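Local coordinates for protein alkyl hydroperoxide reductase/ Thiol specific antioxidant/ Mal allergen (Burkholderia ambifaria, PDB 5ENU) that probably reduces hydrogen peroxide and organic hydroperoxides as a thiol-dependent peroxiredoxin of the AhpC/TSA family, at residues Thr53-Gly56 and Leu57-Glu61; Pro64-Lys68 and Ala69-Ile73. All blocks are in the same frame, centred on the assembly; numbering follows the deposited sequence.

In the fold
Strand 38-43, helix 50-68 and strand 71-77 form a beta-alpha-beta unit, and both contacts lie along its helix and the turn into its second strand. Coming from the N terminus, contact 1 links successive turns near the start of the helix and closes no loop. Contact 2 follows only after it, ending the same helix and closing the tight turn into strand 71-77, which lies parallel to strand 38-43. The two neither nest nor cross, and their centres are about 14 Å apart. They nevertheless meet between helix and sheet: F59 of contact 1 packs on F66 and on I73, in one of its two conformers, of contact 2, so helix turns and strand share one apolar layer.

Contact 1 of 2, residues Thr53-Gly56 and Leu57-Glu61; sequences TTEG and LQFRE
The carbonyl oxygen of E55 is gripped by two backbone amides of the next turn. F59 N lies 3.0 Å from E55 O in a nearly straight bond (169° at the hydrogen), while Q58 N, at 3.2 Å from E55 O, adds a weak second bond. A residue further on, R60 N bonds to G56 O at 2.9 Å, continuing the i to i+4 ladder in which L57 and Q58 bond to T53 and T54.

Over this ladder the side chains pair four residues apart. E55 and F59 run alongside each other. With CG anti to the backbone N (chi1 -171°) and the chain extended beyond it, the glutamate passes close by its neighbour, CG reaching 3.8 Å from F59 CE2. Its carboxylate then lies beside the aromatic group, OE2 being 3.7 Å from F59 CE2, and the two planes are only 25° apart. The other oxygen, OE1, is committed to a salt bridge with R127, which would help to hold the carboxylate in this rotation; the arginine is consistent with the conserved active-site arginine of peroxiredoxins.

This is the early part of the helix whose first turn, in that family, carries the peroxidatic cysteine that closes the PxxxTxxC motif. The hydroxyls of T53 and T54 bond back to the carbonyls of T49 and P50, and the methyls are thereby turned onward along the helix. T54 CG2 lies 3.7 Å from Q58 CD, so the methyl touches the amide end of the glutamine. T53 CG2 meets L57 CD1 more loosely, at 4.0 Å, on the side where helix 81-91 supplies F87 and L91. The F59 ring stacks with Y42 of strand 38-43.

Contact 2 of 2, residues Pro64-Lys68 and Ala69-Ile73; sequences PKFKK and AGAEI
K67 and A71 come close in backbone where helix 50-68 ends and the chain turns back, the short axes of helix 64-68 and strand 71-73 running at 141° to each other. The turn is a Schellman motif: A71 N bonds to F66 O at 3.0 Å, and inside that loop G70 N bonds to K67 O at 2.9 Å, its donor standing above the carbonyl plane. G70, the C-prime residue, has a positive phi (86°), a conformation that glycine takes up readily. A69 N still makes a last helical bond to K65 O.

Beyond the turn the chain enters the sheet, and I73 reaches back to the helix. In the conformer described, its CD1 sits over one face of the F66 ring, 3.8 Å from the ring centroid and 17° off the normal, a CH-pi contact in which the two side chains cross at about a right angle. A71 CB lies at the edge of the same ring, near its plane, and V151 and L155 of helix 150-160 also touch F66.

On the exposed side, K67 bends at chi2, chi3 and chi4, which curls its chain back over the strand and brings CD to 3.4 Å from A71 O. Its CA also makes a C-H...O contact with A71 O, at 3.6 Å.

The carboxylate of E72 folds onto its own strand, where OE2 accepts I73 N at 2.9 Å through its anti lone pair and bonds to Y63 OH as well. That hydroxyl also hydrogen-bonds K67 NZ, which lies 5.0 Å from E72 OE2; Y63 OH thus bridges the two charged groups, which do not touch each other, and the nearby positive charge would tend to favour an ionised carboxylate.

Contact 1 of 2, residues Thr53-Gly56 and Leu57-Glu61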
ATOM      1  N   THR A  53      12.448   2.325  -2.953  1.00  8.83           N
ATOM      2  CA  THR A  53      13.171   3.052  -1.921  1.00 10.20           C
ATOM      3  C   THR A  53      12.787   4.531  -1.945  1.00  9.05           C
ATOM      4  O   THR A  53      12.463   5.120  -0.908  1.00  9.83           O
ATOM      5  CB  THR A  53      14.677   2.852  -2.128  1.00 10.33           C
ATOM      6  OG1 THR A  53      14.993   1.463  -1.984  1.00 11.88           O
ATOM      7  CG2 THR A  53      15.492   3.684  -1.126  1.00 12.57           C
ATOM      8  N   THR A  54      12.784   5.145  -3.131  1.00  8.65           N
ATOM      9  CA  THR A  54      12.389   6.552  -3.223  1.00  9.30           C
ATOM     10  C   THR A  54      10.959   6.750  -2.722  1.00  8.94           C
ATOM     11  O   THR A  54      10.682   7.685  -1.960  1.00  9.25           O
ATOM     12  CB  THR A  54      12.526   7.051  -4.663  1.00 11.07           C
ATOM     13  OG1 THR A  54      13.891   6.912  -5.085  1.00 14.15           O
ATOM     14  CG2 THR A  54      12.105   8.518  -4.777  1.00 12.70           C
ATOM     15  N   GLU A  55      10.032   5.878  -3.143  1.00  7.96           N
ATOM     16  CA  GLU A  55       8.651   6.013  -2.696  1.00  8.18           C
ATOM     17  C   GLU A  55       8.546   5.952  -1.172  1.00  8.00           C
ATOM     18  O   GLU A  55       7.872   6.781  -0.549  1.00  9.02           O
ATOM     19  CB  GLU A  55       7.771   4.952  -3.364  1.00  8.45           C
ATOM     20  CG  GLU A  55       6.287   5.181  -3.093  1.00  7.72           C
ATOM     21  CD  GLU A  55       5.348   4.229  -3.814  1.00  7.99           C
ATOM     22  OE1 GLU A  55       5.805   3.169  -4.287  1.00  9.26           O
ATOM     23  OE2 GLU A  55       4.133   4.573  -3.894  1.00  9.03           O
ATOM     24  N   GLY A  56       9.203   4.973  -0.559  1.00  8.95           N
ATOM     25  CA  GLY A  56       9.182   4.874   0.895  1.00  8.91           C
ATOM     26  C   GLY A  56       9.769   6.100   1.577  1.00  8.93           C
ATOM     27  O   GLY A  56       9.191   6.623   2.537  1.00  8.54           O
ATOM     28  N   LEU A  57      10.908   6.600   1.069  1.00  9.03           N
ATOM     29  CA  LEU A  57      11.541   7.788   1.646  1.00  9.30           C
ATOM     30  C   LEU A  57      10.676   9.028   1.485  1.00  9.18           C
ATOM     31  O   LEU A  57      10.668   9.892   2.372  1.00 10.16           O
ATOM     32  CB  LEU A  57      12.914   8.011   1.008  1.00  9.95           C
ATOM     33  CG  LEU A  57      13.979   6.998   1.464  1.00 12.10           C
ATOM     34  CD1 LEU A  57      15.258   7.228   0.692  1.00 13.64           C
ATOM     35  CD2 LEU A  57      14.243   7.088   2.951  1.00 13.90           C
ATOM     36  N   GLN A  58       9.921   9.126   0.380  1.00  9.36           N
ATOM     37  CA  GLN A  58       9.088  10.307   0.184  1.00  9.64           C
ATOM     38  C   GLN A  58       7.852  10.265   1.078  1.00 10.09           C
ATOM     39  O   GLN A  58       7.452  11.297   1.636  1.00 10.05           O
ATOM     40  CB  GLN A  58       8.774  10.496  -1.311  1.00 10.56           C
ATOM     41  CG  GLN A  58      10.035  10.979  -2.064  1.00 12.03           C
ATOM     42  CD  GLN A  58       9.843  11.204  -3.551  1.00 18.59           C
ATOM     43  OE1 GLN A  58       9.003  10.586  -4.180  1.00 20.99           O
ATOM     44  NE2 GLN A  58      10.667  12.070  -4.125  1.00 25.83           N
ATOM     45  N   PHE A  59       7.271   9.074   1.281  1.00  9.38           N
ATOM     46  CA  PHE A  59       6.211   8.966   2.280  1.00  9.85           C
ATOM     47  C   PHE A  59       6.747   9.278   3.673  1.00  9.50           C
ATOM     48  O   PHE A  59       6.065   9.939   4.468  1.00 10.18           O
ATOM     49  CB  PHE A  59       5.552   7.579   2.262  1.00  9.26           C
ATOM     50  CG  PHE A  59       4.449   7.422   1.239  1.00  8.92           C
ATOM     51  CD1 PHE A  59       3.280   8.150   1.349  1.00  9.70           C
ATOM     52  CD2 PHE A  59       4.574   6.514   0.184  1.00  8.09           C
ATOM     53  CE1 PHE A  59       2.260   8.002   0.423  1.00 10.09           C
ATOM     54  CE2 PHE A  59       3.542   6.340  -0.744  1.00  8.76           C
ATOM     55  CZ  PHE A  59       2.387   7.099  -0.619  1.00  8.94           C
ATOM     56  N   ARG A  60       7.980   8.838   3.977  1.00  8.63           N
ATOM     57  CA  ARG A  60       8.596   9.158   5.267  0.73  9.34           C
ATOM     58  C   ARG A  60       8.731  10.663   5.458  1.00 10.63           C
ATOM     59  O   ARG A  60       8.413  11.200   6.530  1.00 11.08           O
ATOM     60  CB  ARG A  60       9.973   8.497   5.371  0.73  9.16           C
ATOM     61  CG  ARG A  60      10.802   8.995   6.528  0.73  9.07           C
ATOM     62  CD  ARG A  60      12.086   8.227   6.556  0.73 10.36           C
ATOM     63  NE  ARG A  60      12.921   8.595   7.696  0.73 15.02           N
ATOM     64  CZ  ARG A  60      13.873   9.515   7.638  0.73 20.85           C
ATOM     65  NH1 ARG A  60      14.612   9.797   8.714  0.73 23.38           N
ATOM     66  NH2 ARG A  60      14.092  10.145   6.491  0.73 23.90           N
ATOM     67  N   GLU A  61       9.225  11.363   4.429  1.00 11.28           N
ATOM     68  CA  GLU A  61       9.488  12.791   4.556  1.00 12.76           C
ATOM     69  C   GLU A  61       8.217  13.571   4.859  1.00 12.34           C
ATOM     70  O   GLU A  61       8.236  14.535   5.634  1.00 14.12           O
ATOM     71  CB  GLU A  61      10.125  13.296   3.265  1.00 17.79           C
ATOM     72  CG  GLU A  61      10.397  14.778   3.256  1.00 23.02           C
ATOM     73  CD  GLU A  61      10.935  15.242   1.914  1.00 31.00           C
ATOM     74  OE1 GLU A  61      11.799  16.138   1.902  1.00 35.80           O
ATOM     75  OE2 GLU A  61      10.497  14.699   0.871  1.00 32.07           O
TER

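Contact 2 of 2, residues Pro64-Lys68 and Ala69-Ile73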
ATOM      1  N   PRO A  64       4.644  13.369   8.800  1.00 10.86           N
ATOM      2  CA  PRO A  64       3.960  14.220   9.789  1.00 12.22           C
ATOM      3  C   PRO A  64       2.760  14.935   9.213  1.00 11.95           C
ATOM      4  O   PRO A  64       1.769  15.145   9.929  1.00 12.34           O
ATOM      5  CB  PRO A  64       5.049  15.213  10.227  1.00 13.31           C
ATOM      6  CG  PRO A  64       6.335  14.526   9.902  1.00 15.00           C
ATOM      7  CD  PRO A  64       6.063  13.747   8.655  1.00 12.93           C
ATOM      8  N   LYS A  65       2.813  15.300   7.926  1.00 11.01           N
ATOM      9  CA  LYS A  65       1.669  15.974   7.322  1.00 11.59           C
ATOM     10  C   LYS A  65       0.503  15.007   7.099  1.00 10.89           C
ATOM     11  O   LYS A  65      -0.663  15.385   7.265  1.00 11.53           O
ATOM     12  CB  LYS A  65       2.072  16.652   6.015  1.00 13.11           C
ATOM     13  CG  LYS A  65       3.082  17.768   6.193  1.00 17.60           C
ATOM     14  CD  LYS A  65       3.224  18.552   4.896  1.00 22.45           C
ATOM     15  CE  LYS A  65       4.395  19.510   4.935  1.00 27.68           C
ATOM     16  NZ  LYS A  65       4.234  20.499   6.018  1.00 30.40           N
ATOM     17  N   PHE A  66       0.796  13.763   6.707  1.00 10.87           N
ATOM     18  CA  PHE A  66      -0.256  12.755   6.626  1.00  9.20           C
ATOM     19  C   PHE A  66      -0.913  12.556   7.988  1.00  9.99           C
ATOM     20  O   PHE A  66      -2.147  12.537   8.104  1.00 10.89           O
ATOM     21  CB  PHE A  66       0.311  11.433   6.105  1.00  9.10           C
ATOM     22  CG  PHE A  66       0.543  11.417   4.619  1.00  8.51           C
ATOM     23  CD1 PHE A  66      -0.518  11.226   3.735  1.00  8.98           C
ATOM     24  CD2 PHE A  66       1.821  11.598   4.094  1.00 10.35           C
ATOM     25  CE1 PHE A  66      -0.301  11.217   2.363  1.00  9.77           C
ATOM     26  CE2 PHE A  66       2.029  11.598   2.710  1.00 10.01           C
ATOM     27  CZ  PHE A  66       0.962  11.395   1.851  1.00  9.86           C
ATOM     28  N   LYS A  67      -0.096  12.433   9.038  1.00 11.42           N
ATOM     29  CA  LYS A  67      -0.646  12.234  10.378  1.00 12.03           C
ATOM     30  C   LYS A  67      -1.497  13.427  10.806  1.00 12.38           C
ATOM     31  O   LYS A  67      -2.584  13.255  11.371  1.00 13.42           O
ATOM     32  CB  LYS A  67       0.486  11.996  11.387  1.00 15.78           C
ATOM     33  CG  LYS A  67       1.246  10.704  11.166  1.00 22.42           C
ATOM     34  CD  LYS A  67       0.384   9.461  11.379  1.00 27.60           C
ATOM     35  CE  LYS A  67       0.125   9.163  12.852  1.00 32.50           C
ATOM     36  NZ  LYS A  67       1.300   8.547  13.541  1.00 34.91           N
ATOM     37  N   LYS A  68      -1.016  14.647  10.552  1.00 12.67           N
ATOM     38  CA  LYS A  68      -1.787  15.826  10.920  1.00 13.83           C
ATOM     39  C   LYS A  68      -3.142  15.828  10.222  1.00 13.15           C
ATOM     40  O   LYS A  68      -4.143  16.279  10.794  1.00 15.33           O
ATOM     41  CB  LYS A  68      -0.995  17.080  10.548  1.00 17.09           C
ATOM     42  CG  LYS A  68      -1.624  18.364  11.045  1.00 23.36           C
ATOM     43  CD  LYS A  68      -0.669  19.524  10.938  1.00 29.89           C
ATOM     44  CE  LYS A  68      -1.211  20.757  11.648  1.00 35.00           C
ATOM     45  NZ  LYS A  68      -0.157  21.812  11.829  1.00 37.96           N
ATOM     46  N   ALA A  69      -3.192  15.326   8.990  1.00 12.05           N
ATOM     47  CA  ALA A  69      -4.428  15.261   8.229  1.00 13.18           C
ATOM     48  C   ALA A  69      -5.274  14.043   8.573  1.00 13.44           C
ATOM     49  O   ALA A  69      -6.269  13.784   7.893  1.00 15.92           O
ATOM     50  CB  ALA A  69      -4.138  15.337   6.724  1.00 15.07           C
ATOM     51  N   GLY A  70      -4.912  13.282   9.600  1.00 12.57           N
ATOM     52  CA  GLY A  70      -5.749  12.182  10.055  1.00 12.87           C
ATOM     53  C   GLY A  70      -5.531  10.869   9.336  1.00 12.04           C
ATOM     54  O   GLY A  70      -6.417  10.000   9.364  1.00 12.99           O
ATOM     55  N   ALA A  71      -4.384  10.688   8.695  1.00 11.48           N
ATOM     56  CA  ALA A  71      -4.124   9.507   7.887  1.00 10.60           C
ATOM     57  C   ALA A  71      -2.977   8.683   8.453  1.00 10.69           C
ATOM     58  O   ALA A  71      -2.069   9.208   9.111  1.00 14.45           O
ATOM     59  CB  ALA A  71      -3.772   9.897   6.444  1.00 10.88           C
ATOM     60  N   GLU A  72      -3.030   7.382   8.177  1.00 10.02           N
ATOM     61  CA  GLU A  72      -1.919   6.463   8.367  1.00  9.03           C
ATOM     62  C   GLU A  72      -1.440   5.993   6.995  1.00  8.93           C
ATOM     63  O   GLU A  72      -2.206   5.971   6.031  1.00  9.44           O
ATOM     64  CB  GLU A  72      -2.360   5.254   9.217  1.00 10.49           C
ATOM     65  CG  GLU A  72      -1.277   4.155   9.477  1.00 14.07           C
ATOM     66  CD  GLU A  72      -0.011   4.639  10.216  1.00 15.04           C
ATOM     67  OE1 GLU A  72       0.232   4.154  11.343  1.00 19.46           O
ATOM     68  OE2 GLU A  72       0.758   5.469   9.673  1.00 13.01           O
ATOM     69  N   ILE A  73      -0.157   5.642   6.914  0.60  8.54           N
ATOM     70  CA  ILE A  73       0.456   5.051   5.728  0.60  7.73           C
ATOM     71  C   ILE A  73       0.771   3.595   6.046  0.60  7.73           C
ATOM     72  O   ILE A  73       1.283   3.291   7.131  0.60  8.84           O
ATOM     73  CB  ILE A  73       1.764   5.790   5.362  0.60  8.16           C
ATOM     74  CG1 ILE A  73       1.564   7.315   5.260  0.60  8.29           C
ATOM     75  CG2 ILE A  73       2.373   5.231   4.090  0.60  9.59           C
ATOM     76  CD1 ILE A  73       0.605   7.734   4.170  0.60  9.00           C
TER